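Local coordinates for protein beta-galactosidase/beta-glucuronidase (Faecalibacterium prausnitzii L2-6, PDB 6MVF) that binds flavin mononucleotide and, as a beta-glucuronidase of glycosyl hydrolase family 2, probably cleaves terminal beta-linked sugars such as glucuronic acid from their conjugates, at residues Thr49-Asp61 with Phe153-Leu165. Residues are numbered along the deposited sequence; the frame is centred on the assembly and turned at random.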
loop_
_atom_site.group_PDB
_atom_site.type_symbol
_atom_site.label_atom_id
_atom_site.label_comp_id
_atom_site.label_asym_id
_atom_site.label_seq_id
_atom_site.Cartn_x
_atom_site.Cartn_y
_atom_site.Cartn_z
ATOM N N THR A 49 3.796 -24.896 -2.670
ATOM C CA THR A 49 3.241 -23.933 -1.734
ATOM C C THR A 49 1.719 -24.050 -1.733
ATOM O O THR A 49 1.107 -24.244 -2.785
ATOM C CB THR A 49 3.702 -22.520 -2.099
ATOM O OG1 THR A 49 5.127 -22.441 -1.936
ATOM C CG2 THR A 49 3.052 -21.486 -1.204
ATOM N N LEU A 50 1.110 -23.990 -0.536
ATOM C CA LEU A 50 -0.350 -24.003 -0.415
ATOM C C LEU A 50 -0.931 -22.613 -0.677
ATOM O O LEU A 50 -0.302 -21.602 -0.350
ATOM C CB LEU A 50 -0.774 -24.457 0.975
ATOM C CG LEU A 50 -0.157 -25.750 1.485
ATOM C CD1 LEU A 50 -0.820 -26.129 2.807
ATOM C CD2 LEU A 50 -0.265 -26.852 0.424
ATOM N N PRO A 51 -2.161 -22.524 -1.232
ATOM C CA PRO A 51 -3.116 -23.564 -1.656
ATOM C C PRO A 51 -2.639 -24.451 -2.774
ATOM O O PRO A 51 -2.013 -23.965 -3.704
ATOM C CB PRO A 51 -4.337 -22.757 -2.137
ATOM C CG PRO A 51 -3.865 -21.362 -2.273
ATOM C CD PRO A 51 -2.790 -21.192 -1.253
ATOM N N HIS A 52 -2.968 -25.738 -2.702
ATOM C CA HIS A 52 -2.441 -26.670 -3.682
ATOM C C HIS A 52 -3.411 -27.806 -3.961
ATOM O O HIS A 52 -4.075 -28.326 -3.059
ATOM C CB HIS A 52 -1.101 -27.255 -3.221
ATOM C CG HIS A 52 -0.533 -28.236 -4.190
ATOM N ND1 HIS A 52 -0.746 -29.593 -4.084
ATOM C CD2 HIS A 52 0.191 -28.053 -5.323
ATOM C CE1 HIS A 52 -0.160 -30.205 -5.096
ATOM N NE2 HIS A 52 0.416 -29.294 -5.863
ATOM N N THR A 53 -3.474 -28.190 -5.222
ATOM C CA THR A 53 -4.071 -29.454 -5.608
ATOM C C THR A 53 -3.185 -30.096 -6.657
ATOM O O THR A 53 -2.633 -29.406 -7.515
ATOM C CB THR A 53 -5.483 -29.295 -6.173
ATOM O OG1 THR A 53 -5.920 -30.567 -6.676
ATOM C CG2 THR A 53 -5.520 -28.239 -7.290
ATOM N N TRP A 54 -3.051 -31.418 -6.596
ATOM C CA TRP A 54 -2.327 -32.109 -7.659
ATOM C C TRP A 54 -3.176 -32.287 -8.923
ATOM O O TRP A 54 -2.648 -32.737 -9.941
ATOM C CB TRP A 54 -1.782 -33.460 -7.145
ATOM C CG TRP A 54 -2.831 -34.461 -6.696
ATOM C CD1 TRP A 54 -3.634 -35.248 -7.501
ATOM C CD2 TRP A 54 -3.186 -34.784 -5.343
ATOM N NE1 TRP A 54 -4.474 -36.023 -6.723
ATOM C CE2 TRP A 54 -4.221 -35.760 -5.400
ATOM C CE3 TRP A 54 -2.740 -34.337 -4.090
ATOM C CZ2 TRP A 54 -4.801 -36.304 -4.249
ATOM C CZ3 TRP A 54 -3.315 -34.877 -2.948
ATOM C CH2 TRP A 54 -4.339 -35.852 -3.036
ATOM N N ASN A 55 -4.462 -31.907 -8.900
ATOM C CA ASN A 55 -5.333 -32.014 -10.068
ATOM C C ASN A 55 -5.520 -30.683 -10.792
ATOM O O ASN A 55 -6.443 -30.558 -11.603
ATOM C CB ASN A 55 -6.708 -32.586 -9.685
ATOM C CG ASN A 55 -6.628 -33.992 -9.096
ATOM O OD1 ASN A 55 -7.189 -34.276 -8.026
ATOM N ND2 ASN A 55 -5.919 -34.873 -9.788
ATOM N N ALA A 56 -4.660 -29.694 -10.526
ATOM C CA ALA A 56 -4.870 -28.350 -11.061
ATOM C C ALA A 56 -4.876 -28.331 -12.579
ATOM O O ALA A 56 -5.530 -27.479 -13.184
ATOM C CB ALA A 56 -3.793 -27.403 -10.549
ATOM N N VAL A 57 -4.141 -29.231 -13.216
ATOM C CA VAL A 57 -4.119 -29.324 -14.669
ATOM C C VAL A 57 -4.905 -30.537 -15.169
ATOM O O VAL A 57 -5.805 -30.393 -15.997
ATOM C CB VAL A 57 -2.671 -29.320 -15.206
ATOM C CG1 VAL A 57 -2.655 -29.462 -16.717
ATOM C CG2 VAL A 57 -1.990 -28.037 -14.773
ATOM N N ASP A 58 -4.606 -31.740 -14.661
ATOM C CA ASP A 58 -5.257 -32.901 -15.273
ATOM C C ASP A 58 -6.751 -32.960 -14.948
ATOM O O ASP A 58 -7.508 -33.611 -15.679
ATOM C CB ASP A 58 -4.535 -34.210 -14.898
ATOM C CG ASP A 58 -4.662 -34.586 -13.417
ATOM O OD1 ASP A 58 -5.191 -33.784 -12.611
ATOM O OD2 ASP A 58 -4.212 -35.706 -13.053
ATOM N N GLY A 59 -7.191 -32.258 -13.899
ATOM C CA GLY A 59 -8.595 -32.141 -13.546
ATOM C C GLY A 59 -9.418 -31.309 -14.514
ATOM O O GLY A 59 -10.646 -31.254 -14.363
ATOM N N MET A 60 -8.772 -30.679 -15.518
ATOM C CA MET A 60 -9.516 -29.878 -16.485
ATOM C C MET A 60 -8.864 -29.760 -17.867
ATOM O O MET A 60 -9.319 -28.933 -18.675
ATOM C CB MET A 60 -9.762 -28.481 -15.901
ATOM C CG MET A 60 -8.575 -27.530 -15.907
ATOM S SD MET A 60 -9.079 -25.947 -15.179
ATOM C CE MET A 60 -9.027 -26.319 -13.437
ATOM N N ASP A 61 -7.847 -30.557 -18.197
ATOM C CA ASP A 61 -7.225 -30.422 -19.510
ATOM C C ASP A 61 -7.819 -31.368 -20.541
ATOM O O ASP A 61 -7.451 -31.290 -21.721
ATOM C CB ASP A 61 -5.708 -30.627 -19.428
ATOM C CG ASP A 61 -5.332 -31.986 -18.870
ATOM O OD1 ASP A 61 -6.254 -32.747 -18.496
ATOM O OD2 ASP A 61 -4.115 -32.299 -18.809
ATOM N N PHE A 153 -18.339 -32.796 -11.979
ATOM C CA PHE A 153 -17.269 -31.859 -11.658
ATOM C C PHE A 153 -16.137 -32.627 -11.006
ATOM O O PHE A 153 -16.358 -33.644 -10.338
ATOM C CB PHE A 153 -17.716 -30.677 -10.754
ATOM C CG PHE A 153 -18.020 -31.045 -9.317
ATOM C CD1 PHE A 153 -19.280 -31.497 -8.950
ATOM C CD2 PHE A 153 -17.061 -30.888 -8.325
ATOM C CE1 PHE A 153 -19.577 -31.818 -7.617
ATOM C CE2 PHE A 153 -17.347 -31.208 -6.989
ATOM C CZ PHE A 153 -18.607 -31.682 -6.638
ATOM N N THR A 154 -14.929 -32.119 -11.219
ATOM C CA THR A 154 -13.709 -32.766 -10.756
ATOM C C THR A 154 -13.541 -32.663 -9.234
ATOM O O THR A 154 -13.795 -31.619 -8.624
ATOM C CB THR A 154 -12.522 -32.133 -11.484
ATOM O OG1 THR A 154 -12.743 -32.237 -12.892
ATOM C CG2 THR A 154 -11.214 -32.817 -11.125
ATOM N N PHE A 155 -13.106 -33.770 -8.626
ATOM C CA PHE A 155 -12.789 -33.831 -7.199
ATOM C C PHE A 155 -11.300 -33.561 -7.034
ATOM O O PHE A 155 -10.495 -34.466 -6.810
ATOM C CB PHE A 155 -13.136 -35.192 -6.601
ATOM C CG PHE A 155 -14.523 -35.661 -6.884
ATOM C CD1 PHE A 155 -15.525 -34.776 -7.270
ATOM C CD2 PHE A 155 -14.830 -36.995 -6.754
ATOM C CE1 PHE A 155 -16.805 -35.230 -7.533
ATOM C CE2 PHE A 155 -16.093 -37.447 -7.014
ATOM C CZ PHE A 155 -17.087 -36.570 -7.402
ATOM N N TYR A 156 -10.933 -32.293 -7.151
ATOM C CA TYR A 156 -9.537 -31.893 -7.012
ATOM C C TYR A 156 -8.990 -32.334 -5.661
ATOM O O TYR A 156 -9.561 -32.004 -4.618
ATOM C CB TYR A 156 -9.420 -30.378 -7.156
ATOM C CG TYR A 156 -9.962 -29.796 -8.438
ATOM C CD1 TYR A 156 -9.213 -29.832 -9.620
ATOM C CD2 TYR A 156 -11.216 -29.177 -8.466
ATOM C CE1 TYR A 156 -9.705 -29.286 -10.796
ATOM C CE2 TYR A 156 -11.715 -28.625 -9.641
ATOM C CZ TYR A 156 -10.951 -28.675 -10.795
ATOM O OH TYR A 156 -11.440 -28.116 -11.942
ATOM N N GLY A 157 -7.890 -33.084 -5.670
ATOM C CA GLY A 157 -7.318 -33.576 -4.434
ATOM C C GLY A 157 -6.338 -32.588 -3.829
ATOM O O GLY A 157 -5.732 -31.781 -4.526
ATOM N N GLY A 158 -6.199 -32.650 -2.511
ATOM C CA GLY A 158 -5.129 -31.931 -1.857
ATOM C C GLY A 158 -5.548 -30.867 -0.865
ATOM O O GLY A 158 -6.700 -30.810 -0.421
ATOM N N LEU A 159 -4.581 -30.021 -0.506
ATOM C CA LEU A 159 -4.759 -28.973 0.496
ATOM C C LEU A 159 -4.995 -27.648 -0.231
ATOM O O LEU A 159 -4.118 -26.789 -0.321
ATOM C CB LEU A 159 -3.533 -28.910 1.400
ATOM C CG LEU A 159 -3.260 -30.081 2.323
ATOM C CD1 LEU A 159 -1.940 -29.849 3.032
ATOM C CD2 LEU A 159 -4.411 -30.211 3.318
ATOM N N TYR A 160 -6.199 -27.482 -0.766
ATOM C CA TYR A 160 -6.415 -26.438 -1.761
ATOM C C TYR A 160 -6.825 -25.094 -1.140
ATOM O O TYR A 160 -7.147 -24.156 -1.880
ATOM C CB TYR A 160 -7.438 -26.915 -2.801
ATOM C CG TYR A 160 -8.798 -27.157 -2.227
ATOM C CD1 TYR A 160 -9.142 -28.385 -1.680
ATOM C CD2 TYR A 160 -9.748 -26.135 -2.214
ATOM C CE1 TYR A 160 -10.415 -28.589 -1.140
ATOM C CE2 TYR A 160 -11.006 -26.322 -1.686
ATOM C CZ TYR A 160 -11.348 -27.543 -1.152
ATOM O OH TYR A 160 -12.621 -27.699 -0.623
ATOM N N ARG A 161 -6.797 -24.984 0.198
ATOM C CA ARG A 161 -7.102 -23.745 0.905
ATOM C C ARG A 161 -6.019 -23.302 1.880
ATOM O O ARG A 161 -6.123 -22.191 2.418
ATOM C CB ARG A 161 -8.421 -23.865 1.687
ATOM C CG ARG A 161 -9.665 -23.955 0.814
ATOM C CD ARG A 161 -10.957 -23.877 1.630
ATOM N NE ARG A 161 -12.080 -24.078 0.734
ATOM C CZ ARG A 161 -13.248 -24.619 1.068
ATOM N NH1 ARG A 161 -13.481 -25.018 2.313
ATOM N NH2 ARG A 161 -14.182 -24.770 0.132
ATOM N N GLY A 162 -5.002 -24.130 2.134
ATOM C CA GLY A 162 -3.936 -23.802 3.057
ATOM C C GLY A 162 -4.198 -24.354 4.442
ATOM O O GLY A 162 -5.231 -24.969 4.720
ATOM N N VAL A 163 -3.233 -24.087 5.330
ATOM C CA VAL A 163 -3.137 -24.691 6.660
ATOM C C VAL A 163 -2.612 -23.638 7.635
ATOM O O VAL A 163 -1.759 -22.822 7.277
ATOM C CB VAL A 163 -2.214 -25.946 6.645
ATOM C CG1 VAL A 163 -1.972 -26.477 8.048
ATOM C CG2 VAL A 163 -2.786 -27.056 5.757
ATOM N N ASN A 164 -3.110 -23.664 8.874
ATOM C CA ASN A 164 -2.768 -22.669 9.883
ATOM C C ASN A 164 -2.321 -23.331 11.175
ATOM O O ASN A 164 -2.803 -24.402 11.549
ATOM C CB ASN A 164 -3.946 -21.756 10.236
ATOM C CG ASN A 164 -4.251 -20.747 9.160
ATOM O OD1 ASN A 164 -3.351 -20.105 8.623
ATOM N ND2 ASN A 164 -5.535 -20.592 8.844
ATOM N N LEU A 165 -1.426 -22.643 11.873
ATOM C CA LEU A 165 -1.020 -22.982 13.230
ATOM C C LEU A 165 -1.627 -21.952 14.173
ATOM O O LEU A 165 -1.552 -20.747 13.903
ATOM C CB LEU A 165 0.501 -22.988 13.341
ATOM C CG LEU A 165 1.207 -23.824 14.388
ATOM C CD1 LEU A 165 0.971 -25.292 14.110
ATOM C CD2 LEU A 165 2.695 -23.498 14.352
#
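Loop 49-61 runs antiparallel to 153-165, a loop leading into strand 163-168, with Pro-51 opposite Tyr-160 and Asn-55 opposite Tyr-156, joined by a hydrogen bond from His-52 N to Leu-159 O (2.8 Å) whose donor sits above the carbonyl plane. Gly-157 is gripped at both polar backbone atoms: Gly-157 N donates to Asn-55 OD1 (2.7 Å, 155° at the hydrogen), and Gly-157 O accepts from Thr-53 OG1 and, weakly, Trp-54 N. A chi1 of 173° sets Thr-53 OG1 where it reaches that carbonyl and also accepts from Asn-55 N, closing an ST turn. Asn-55 ND2 hydrogen-bonds to Asp-58 OD1, on its syn lone pair, and to Leu-67 O. The Trp-54 indole lays one face over Gly-157 and Gly-158, Gly-157 CA standing 4.0 Å from the centroid of its six-membered ring in a CH-pi contact. An alanine in place of Trp-54 would probably uncover this glycine backbone and cost Leu-67 O one of two donors. Thr-154 OG1 donates in plane to Gly-59 O (2.7 Å), and Met-60 CE meets the phenol end of Tyr-156, whose OH hydrogen-bonds to Asp-304. At the opposite end Leu-50 CD1 touches both Leu-159 CD1 and Val-163 CG2 (3.7 Å to the latter). In the family 2 sugar-binding domain this joins the loop after strand 46-48 to strand 163-168; strand 131-139 backs Trp-54, Leu-159 and Val-163, and strand 70-78 touches Leu-50 and Trp-54.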